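Local coordinates for protein epidermin leader peptide processing serine protease EpiP (Staphylococcus aureus subsp. aureus, PDB 3QFH) that is a subtilisin-like serine protease that probably matures the lantibiotic epidermin by cutting off its leader peptide, at residues A[114-118]-A[192-197]; A[22-28]-A[73-79]. One frame throughout, in Å; residues are numbered along the deposited sequence.

Interaction 1 of 2, residues A[114-118]-A[192-197]; sequences SYDDL and IGVAPN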
loop_
_atom_site.group_PDB
_atom_site.type_symbol
_atom_site.label_atom_id
_atom_site.label_comp_id
_atom_site.label_asym_id
_atom_site.label_seq_id
_atom_site.Cartn_x
_atom_site.Cartn_y
_atom_site.Cartn_z
ATOM N N SER A 114 -11.081 -2.008 -22.942
ATOM C CA SER A 114 -10.718 -0.709 -22.393
ATOM C C SER A 114 -9.294 -0.248 -22.794
ATOM O O SER A 114 -9.006 0.965 -22.766
ATOM C CB SER A 114 -10.908 -0.655 -20.882
ATOM O OG SER A 114 -9.942 -1.408 -20.212
ATOM N N TYR A 115 -8.424 -1.178 -23.199
ATOM C CA TYR A 115 -7.079 -0.778 -23.641
ATOM C C TYR A 115 -7.117 0.006 -24.962
ATOM O O TYR A 115 -6.117 0.618 -25.336
ATOM C CB TYR A 115 -6.113 -1.967 -23.751
ATOM C CG TYR A 115 -5.827 -2.615 -22.414
ATOM C CD1 TYR A 115 -5.062 -1.964 -21.454
ATOM C CD2 TYR A 115 -6.326 -3.861 -22.104
ATOM C CE1 TYR A 115 -4.806 -2.547 -20.223
ATOM C CE2 TYR A 115 -6.076 -4.447 -20.874
ATOM C CZ TYR A 115 -5.318 -3.789 -19.942
ATOM O OH TYR A 115 -5.072 -4.382 -18.721
ATOM N N ASP A 116 -8.244 -0.008 -25.674
ATOM C CA ASP A 116 -8.343 0.802 -26.901
ATOM C C ASP A 116 -8.814 2.230 -26.603
ATOM O O ASP A 116 -8.849 3.061 -27.491
ATOM C CB ASP A 116 -9.258 0.125 -27.923
ATOM C CG ASP A 116 -8.706 -1.224 -28.383
ATOM O OD1 ASP A 116 -7.506 -1.284 -28.735
ATOM O OD2 ASP A 116 -9.463 -2.220 -28.389
ATOM N N ASP A 117 -9.154 2.496 -25.344
ATOM C CA ASP A 117 -9.631 3.805 -24.896
ATOM C C ASP A 117 -8.627 4.482 -23.950
ATOM O O ASP A 117 -8.987 5.409 -23.236
ATOM C CB ASP A 117 -10.962 3.619 -24.152
ATOM C CG ASP A 117 -12.025 2.922 -25.013
ATOM O OD1 ASP A 117 -12.124 3.265 -26.202
ATOM O OD2 ASP A 117 -12.759 2.047 -24.501
ATOM N N LEU A 118 -7.382 4.010 -23.918
ATOM C CA LEU A 118 -6.373 4.601 -23.028
ATOM C C LEU A 118 -6.047 6.031 -23.453
ATOM O O LEU A 118 -6.175 6.353 -24.622
ATOM C CB LEU A 118 -5.078 3.796 -23.045
ATOM C CG LEU A 118 -5.116 2.387 -22.448
ATOM C CD1 LEU A 118 -3.798 1.675 -22.717
ATOM C CD2 LEU A 118 -5.413 2.440 -20.973
ATOM N N ILE A 192 -0.355 -8.123 -18.964
ATOM C CA ILE A 192 -0.743 -6.707 -19.075
ATOM C C ILE A 192 -1.355 -6.188 -17.760
ATOM O O ILE A 192 -2.270 -6.783 -17.227
ATOM C CB ILE A 192 -1.805 -6.488 -20.169
ATOM C CG1 ILE A 192 -1.410 -7.196 -21.478
ATOM C CG2 ILE A 192 -2.039 -5.006 -20.356
ATOM C CD1 ILE A 192 -0.140 -6.733 -22.063
ATOM N N GLY A 193 -0.831 -5.088 -17.243
ATOM C CA GLY A 193 -1.386 -4.463 -16.038
ATOM C C GLY A 193 -2.536 -3.529 -16.375
ATOM O O GLY A 193 -2.958 -3.428 -17.535
ATOM N N VAL A 194 -3.036 -2.818 -15.372
ATOM C CA VAL A 194 -4.169 -1.916 -15.583
ATOM C C VAL A 194 -3.751 -0.695 -16.367
ATOM O O VAL A 194 -4.493 -0.236 -17.215
ATOM C CB VAL A 194 -4.832 -1.493 -14.219
ATOM C CG1 VAL A 194 -5.972 -0.459 -14.435
ATOM C CG2 VAL A 194 -5.351 -2.721 -13.509
ATOM N N ALA A 195 -2.537 -0.209 -16.118
ATOM C CA ALA A 195 -2.021 1.003 -16.738
ATOM C C ALA A 195 -0.695 0.707 -17.433
ATOM O O ALA A 195 0.360 1.117 -16.954
ATOM C CB ALA A 195 -1.834 2.112 -15.633
ATOM N N PRO A 196 -0.743 0.018 -18.588
ATOM C CA PRO A 196 0.455 -0.453 -19.285
ATOM C C PRO A 196 1.409 0.573 -19.891
ATOM O O PRO A 196 2.512 0.189 -20.277
ATOM C CB PRO A 196 -0.107 -1.356 -20.393
ATOM C CG PRO A 196 -1.515 -0.946 -20.564
ATOM C CD PRO A 196 -1.982 -0.398 -19.264
ATOM N N ASN A 197 1.001 1.841 -19.973
ATOM C CA ASN A 197 1.856 2.895 -20.528
ATOM C C ASN A 197 2.347 3.902 -19.480
ATOM O O ASN A 197 3.085 4.810 -19.798
ATOM C CB ASN A 197 1.107 3.626 -21.643
ATOM C CG ASN A 197 0.633 2.682 -22.759
ATOM O OD1 ASN A 197 1.257 1.662 -23.039
ATOM N ND2 ASN A 197 -0.483 3.033 -23.386
#

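Interaction 2 of 2, residues A[22-28]-A[73-79]; sequences YYSVEYK and IKYINAT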
loop_
_atom_site.group_PDB
_atom_site.type_symbol
_atom_site.label_atom_id
_atom_site.label_comp_id
_atom_site.label_asym_id
_atom_site.label_seq_id
_atom_site.Cartn_x
_atom_site.Cartn_y
_atom_site.Cartn_z
ATOM N N TYR A 22 15.131 0.821 20.756
ATOM C CA TYR A 22 14.645 1.689 19.698
ATOM C C TYR A 22 13.394 2.436 20.145
ATOM O O TYR A 22 12.380 1.817 20.480
ATOM C CB TYR A 22 14.349 0.874 18.429
ATOM C CG TYR A 22 15.597 0.447 17.664
ATOM C CD1 TYR A 22 16.302 -0.717 17.999
ATOM C CD2 TYR A 22 16.069 1.216 16.604
ATOM C CE1 TYR A 22 17.463 -1.096 17.276
ATOM C CE2 TYR A 22 17.219 0.856 15.892
ATOM C CZ TYR A 22 17.907 -0.288 16.228
ATOM O OH TYR A 22 19.022 -0.610 15.495
ATOM N N TYR A 23 13.477 3.765 20.164
ATOM C CA TYR A 23 12.327 4.599 20.511
ATOM C C TYR A 23 11.876 5.447 19.337
ATOM O O TYR A 23 12.694 5.985 18.565
ATOM C CB TYR A 23 12.625 5.502 21.706
ATOM C CG TYR A 23 12.718 4.750 23.007
ATOM C CD1 TYR A 23 11.571 4.486 23.764
ATOM C CD2 TYR A 23 13.940 4.277 23.475
ATOM C CE1 TYR A 23 11.643 3.775 24.955
ATOM C CE2 TYR A 23 14.021 3.557 24.671
ATOM C CZ TYR A 23 12.872 3.316 25.408
ATOM O OH TYR A 23 12.948 2.615 26.591
ATOM N N SER A 24 10.557 5.533 19.202
ATOM C CA SER A 24 9.924 6.385 18.208
ATOM C C SER A 24 9.620 7.696 18.909
ATOM O O SER A 24 9.020 7.703 19.991
ATOM C CB SER A 24 8.661 5.736 17.662
ATOM O OG SER A 24 8.989 4.575 16.907
ATOM N N VAL A 25 10.043 8.805 18.305
ATOM C CA VAL A 25 9.887 10.109 18.926
ATOM C C VAL A 25 9.239 11.132 18.015
ATOM O O VAL A 25 9.653 11.296 16.862
ATOM C CB VAL A 25 11.272 10.663 19.387
ATOM C CG1 VAL A 25 11.120 12.008 20.047
ATOM C CG2 VAL A 25 11.942 9.682 20.359
ATOM N N GLU A 26 8.220 11.816 18.542
ATOM C CA GLU A 26 7.572 12.890 17.825
ATOM C C GLU A 26 8.036 14.186 18.458
ATOM O O GLU A 26 7.855 14.409 19.660
ATOM C CB GLU A 26 6.043 12.748 17.847
ATOM C CG GLU A 26 5.329 13.826 17.033
ATOM C CD GLU A 26 3.874 13.479 16.703
ATOM O OE1 GLU A 26 3.381 12.392 17.112
ATOM O OE2 GLU A 26 3.230 14.298 16.008
ATOM N N TYR A 27 8.672 15.027 17.660
ATOM C CA TYR A 27 9.220 16.282 18.157
ATOM C C TYR A 27 8.447 17.490 17.627
ATOM O O TYR A 27 7.544 17.352 16.810
ATOM C CB TYR A 27 10.726 16.372 17.882
ATOM C CG TYR A 27 11.191 16.148 16.449
ATOM C CD1 TYR A 27 11.359 17.209 15.575
ATOM C CD2 TYR A 27 11.539 14.881 16.007
ATOM C CE1 TYR A 27 11.822 17.013 14.283
ATOM C CE2 TYR A 27 11.990 14.668 14.720
ATOM C CZ TYR A 27 12.136 15.741 13.860
ATOM O OH TYR A 27 12.595 15.537 12.575
ATOM N N LYS A 28 8.783 18.676 18.113
ATOM C CA LYS A 28 8.003 19.862 17.758
ATOM C C LYS A 28 8.598 20.775 16.699
ATOM O O LYS A 28 7.860 21.401 15.957
ATOM C CB LYS A 28 7.699 20.664 19.030
ATOM C CG LYS A 28 6.855 19.870 20.026
ATOM C CD LYS A 28 6.418 20.683 21.244
ATOM C CE LYS A 28 5.612 19.804 22.208
ATOM N NZ LYS A 28 5.064 20.551 23.381
ATOM N N ILE A 73 9.867 17.905 22.767
ATOM C CA ILE A 73 9.376 16.555 22.546
ATOM C C ILE A 73 7.882 16.475 22.826
ATOM O O ILE A 73 7.424 16.846 23.912
ATOM C CB ILE A 73 10.125 15.563 23.454
ATOM C CG1 ILE A 73 11.651 15.697 23.273
ATOM C CG2 ILE A 73 9.686 14.144 23.193
ATOM C CD1 ILE A 73 12.203 15.342 21.887
ATOM N N LYS A 74 7.134 15.996 21.836
ATOM C CA LYS A 74 5.695 15.869 21.947
ATOM C C LYS A 74 5.358 14.481 22.516
ATOM O O LYS A 74 4.674 14.391 23.530
ATOM C CB LYS A 74 5.033 16.144 20.587
ATOM C CG LYS A 74 3.490 16.209 20.578
ATOM C CD LYS A 74 2.984 16.725 19.210
ATOM C CE LYS A 74 1.479 16.543 19.002
ATOM N NZ LYS A 74 0.631 17.181 20.046
ATOM N N TYR A 75 5.862 13.415 21.881
ATOM C CA TYR A 75 5.630 12.042 22.343
ATOM C C TYR A 75 6.819 11.134 22.112
ATOM O O TYR A 75 7.616 11.344 21.197
ATOM C CB TYR A 75 4.457 11.379 21.608
ATOM C CG TYR A 75 3.146 12.065 21.731
ATOM C CD1 TYR A 75 2.477 12.095 22.947
ATOM C CD2 TYR A 75 2.540 12.654 20.625
ATOM C CE1 TYR A 75 1.262 12.725 23.074
ATOM C CE2 TYR A 75 1.319 13.286 20.740
ATOM C CZ TYR A 75 0.685 13.316 21.975
ATOM O OH TYR A 75 -0.525 13.923 22.118
ATOM N N ILE A 76 6.899 10.091 22.931
ATOM C CA ILE A 76 7.905 9.067 22.806
ATOM C C ILE A 76 7.268 7.744 23.192
ATOM O O ILE A 76 6.521 7.678 24.172
ATOM C CB ILE A 76 9.147 9.287 23.744
ATOM C CG1 ILE A 76 9.829 10.622 23.488
ATOM C CG2 ILE A 76 10.184 8.178 23.532
ATOM C CD1 ILE A 76 11.040 10.886 24.416
ATOM N N ASN A 77 7.510 6.710 22.387
ATOM C CA ASN A 77 7.114 5.344 22.731
ATOM C C ASN A 77 8.126 4.379 22.143
ATOM O O ASN A 77 8.823 4.703 21.172
ATOM C CB ASN A 77 5.673 4.982 22.323
ATOM C CG ASN A 77 5.411 5.113 20.825
ATOM O OD1 ASN A 77 4.758 6.061 20.403
ATOM N ND2 ASN A 77 5.903 4.168 20.027
ATOM N N ALA A 78 8.239 3.209 22.761
ATOM C CA ALA A 78 9.128 2.182 22.270
ATOM C C ALA A 78 8.575 1.774 20.933
ATOM O O ALA A 78 7.367 1.656 20.795
ATOM C CB ALA A 78 9.138 0.996 23.223
ATOM N N THR A 79 9.441 1.593 19.943
ATOM C CA THR A 79 9.003 1.143 18.629
ATOM C C THR A 79 8.608 -0.324 18.776
ATOM O O THR A 79 9.341 -1.094 19.394
ATOM C CB THR A 79 10.148 1.218 17.617
ATOM O OG1 THR A 79 10.817 2.484 17.731
ATOM C CG2 THR A 79 9.638 0.999 16.196
#

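Interaction 1 of 2, residues A[114-118]-A[192-197]
Tyr115 reaches across to the 192-197 loop with its phenol, and a single hydrogen bond joins the two segments: Tyr115 OH donates to Gly193 O over 2.6 Å. The C=O...O angle is 132° and the hydroxyl stands above the carbonyl plane, 46° out of it, so the bond is short but does not follow a lone pair. With CG anti to its own carbonyl carbon (chi1 -65°), the tyrosine extends toward the loop and delivers its hydroxyl to this buried carbonyl.

Apolar contacts flank that bond. Ile192 CG2 lies 3.5 Å from Tyr115 CZ, oblique to the ring, and the two side chains run alongside each other with their ends pointing opposite ways. Pro196 instead meets the ring at its edge, CD being 3.7 Å from Tyr115 CE1.

The segments belong to a subtilisin-like α/β domain. Residues 192-197 link helix 177-186, whose first residue, His177, is probably the triad histidine, as in other subtilases, to strand 200-204 of the parallel sheet, while 114-118 ends a 3-10 turn on the approach to strand 126-130. Asp117 N to Ser114 O, 3.0 Å, is the backbone bond within that turn.

Leu118 makes the second apolar patch: its CD1 branch comes within 4.1 Å of Pro196 CG and also touches the side chain of Asn197. The proline ring is therefore approached by both Tyr115 and Leu118. Val194 points away from 114-118 and packs on Met105 and Ile108 of helix 103-108 and on Leu395 of helix 382-400, where Leu118 packs as well.

Interaction 2 of 2, residues A[22-28]-A[73-79]
Strands 22-27 and 73-78 run antiparallel, their axes 4.6 Å apart at closest approach and 164° between their directions, with a classic beta bulge where Lys74 and Tyr75 both face Glu26, whose O accepts from Lys74 N at 2.8 Å and Tyr75 N at 3.1 Å.

Val25, Ile76, Tyr27 and Ile73 share one face. There Val25 CG2 lies 3.9 Å from Ile76 CG1, the two side chains side by side, and Ile73 CD1 reaches Val25 CG1; Leu66 in helix 60-66 of the propeptide-like region packs on both isoleucines. Ser24, Glu26, Tyr75 and Asn77 occupy the opposite face. Extended, with CG anti to the backbone N (chi1 -177°), Glu26 runs alongside Tyr75 and sets OE1 in the ring plane, 3.6 Å from Tyr75 CD2 at the edge.

Glu26 OE2 and Lys74 NZ are 5.6 Å apart, too far for a salt bridge; Lys262 pairs with OE2 instead. This second face meets helix 254-269 through polar bonds (Glu26 with Lys262, Asn77 with Val255 and Glu256) and apolar touches (Tyr75 and Ser24 on Val255), a mixture consistent with a propeptide-like sheet docked on the protease.

From the N terminus, interaction 2 comes first: strand 20-27 is followed by helix 30-40, strands 43-48 and 53-59 and helix 60-66 before strand 73-78 returns beside it, closing a loop within the propeptide-like region. Interaction 1 opens later, at 114-118, and closes at 192-197 after strands 126-130 and 149-150 and helix 177-186, tying the lead-in to strand 126-130, the first of the parallel sheet in chain order, to the loop before strand 200-204. The two loops lie in series, neither nested nor crossed. The centres of interactions 1 and 2 are about 44 Å apart, on opposite sides of the chain's centre; one contact lies within the propeptide-like sheet, the other joins two loops of the subtilisin-like part.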